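Side-chain contact in putative acetyltransferase (Nocardia farcinica, PDB 3D9W), which probably transfers acetyl groups from acetyl-coenzyme A to arylamines, as an arylamine N-acetyltransferase: residues P116-L121 with H208-S213. Sequence-based numbering, arbitrary orientation.
Sequences PATHAL and HFVSTS
The region around the beginning of strand 117-125 in the large antiparallel sheet of the arylamine N-acetyltransferase fold meets the C-terminal end of helix 200-212 here, through a small patch formed by Pro116 and Thr118 against Phe209 and Val210. Thr118 and His119 form a classic beta bulge facing Gly105. From this bulge Thr118 is directed to the helix, while His119 points away from it, bonded through NE2 to OD1 of Asp136 and touching Cys82, an arrangement consistent with the Cys-His-Asp catalytic triad of this family. The contact thus lies one residue from the probable catalytic histidine, whose side chain leaves the strand away from the helix.

Closest across the interface are Thr118 OG1 and Val210 CG2, 3.4 Å apart, and the same methyl lies 3.6 Å from Thr118 CB. The two side chains meet at a slant. With chi1 at 66°, OG1 of Thr118 sits between its own backbone N and carbonyl carbon, and it meets a methyl rather than a polar group of the helix. Val210 is buried, and Phe218 and the side chain of Thr118 both pack against it. Tyr83 of helix 82-95 also touches Thr118.

One residue earlier on the helix, Phe209 carries CG anti to its backbone N (chi1 176°), which extends the ring toward the strand's start. The ring meets Thr118 CG2 obliquely at CD1, 4.3 Å away. Ser213 CB, just beyond the helix, sits 3.9 Å above the plane of the Phe209 ring, displaced toward its rim; there Ser213 N donates to Phe209 O. Pro116 comes in roughly at right angles to the phenylalanine side chain, and its CG stands 4.1 Å from Phe209 CE1.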
# COMPACT_ATOMS: atom_id res chain seq x y z
N PRO A 116 -5.04 6.48 -13.87
CA PRO A 116 -4.96 7.60 -12.93
C PRO A 116 -3.74 7.56 -12.03
O PRO A 116 -3.25 6.49 -11.68
CB PRO A 116 -6.24 7.44 -12.12
CG PRO A 116 -7.16 6.77 -13.05
CD PRO A 116 -6.30 5.74 -13.69
N ALA A 117 -3.24 8.73 -11.65
CA ALA A 117 -2.11 8.80 -10.73
C ALA A 117 -2.75 8.86 -9.35
O ALA A 117 -3.00 9.94 -8.80
CB ALA A 117 -1.27 10.05 -10.99
N THR A 118 -3.04 7.68 -8.79
CA THR A 118 -3.69 7.59 -7.50
C THR A 118 -3.05 6.58 -6.56
O THR A 118 -3.71 6.03 -5.68
CB THR A 118 -5.17 7.24 -7.69
OG1 THR A 118 -5.28 5.92 -8.23
CG2 THR A 118 -5.83 8.21 -8.66
N HIS A 119 -1.76 6.34 -6.75
CA HIS A 119 -1.05 5.39 -5.90
C HIS A 119 0.02 6.07 -5.03
O HIS A 119 1.11 6.41 -5.51
CB HIS A 119 -0.40 4.30 -6.74
CG HIS A 119 0.34 3.30 -5.92
ND1 HIS A 119 -0.29 2.53 -4.96
CD2 HIS A 119 1.66 3.02 -5.83
CE1 HIS A 119 0.61 1.81 -4.32
NE2 HIS A 119 1.80 2.09 -4.83
N ALA A 120 -0.30 6.24 -3.75
CA ALA A 120 0.59 6.89 -2.81
C ALA A 120 1.97 6.26 -2.68
O ALA A 120 2.11 5.05 -2.48
CB ALA A 120 -0.08 6.95 -1.45
N LEU A 121 3.00 7.09 -2.80
CA LEU A 121 4.38 6.64 -2.68
C LEU A 121 5.10 7.62 -1.78
O LEU A 121 4.73 8.79 -1.72
CB LEU A 121 5.07 6.59 -4.05
CG LEU A 121 4.65 5.48 -5.02
CD1 LEU A 121 5.36 5.67 -6.37
CD2 LEU A 121 4.99 4.10 -4.42
N HIS A 208 -10.46 10.49 -2.79
CA HIS A 208 -11.88 10.71 -3.06
C HIS A 208 -12.28 10.08 -4.38
O HIS A 208 -13.44 9.72 -4.58
CB HIS A 208 -12.21 12.20 -3.11
CG HIS A 208 -13.63 12.46 -3.50
ND1 HIS A 208 -14.69 12.27 -2.63
CD2 HIS A 208 -14.18 12.83 -4.68
CE1 HIS A 208 -15.82 12.50 -3.26
NE2 HIS A 208 -15.54 12.84 -4.51
N PHE A 209 -11.33 9.95 -5.29
CA PHE A 209 -11.58 9.35 -6.59
C PHE A 209 -11.60 7.83 -6.47
O PHE A 209 -12.58 7.18 -6.81
CB PHE A 209 -10.50 9.78 -7.59
CG PHE A 209 -10.62 9.13 -8.94
CD1 PHE A 209 -10.04 7.89 -9.18
CD2 PHE A 209 -11.37 9.72 -9.95
CE1 PHE A 209 -10.21 7.24 -10.42
CE2 PHE A 209 -11.55 9.09 -11.18
CZ PHE A 209 -10.97 7.84 -11.42
N VAL A 210 -10.50 7.27 -6.00
CA VAL A 210 -10.36 5.83 -5.84
C VAL A 210 -11.52 5.20 -5.08
O VAL A 210 -11.99 4.12 -5.45
CB VAL A 210 -9.07 5.48 -5.08
CG1 VAL A 210 -9.18 4.09 -4.49
CG2 VAL A 210 -7.88 5.55 -6.01
N SER A 211 -11.96 5.89 -4.04
CA SER A 211 -13.03 5.37 -3.19
C SER A 211 -14.46 5.70 -3.57
O SER A 211 -15.37 4.91 -3.30
CB SER A 211 -12.79 5.84 -1.76
OG SER A 211 -12.91 7.25 -1.69
N THR A 212 -14.69 6.85 -4.21
CA THR A 212 -16.06 7.20 -4.54
C THR A 212 -16.39 7.34 -6.00
O THR A 212 -17.48 7.80 -6.34
CB THR A 212 -16.48 8.50 -3.83
OG1 THR A 212 -15.85 9.61 -4.47
CG2 THR A 212 -16.08 8.46 -2.38
N SER A 213 -15.48 6.96 -6.89
CA SER A 213 -15.78 7.09 -8.31
C SER A 213 -16.25 5.80 -8.97
O SER A 213 -15.78 4.70 -8.64
CB SER A 213 -14.57 7.59 -9.09
OG SER A 213 -14.84 7.57 -10.50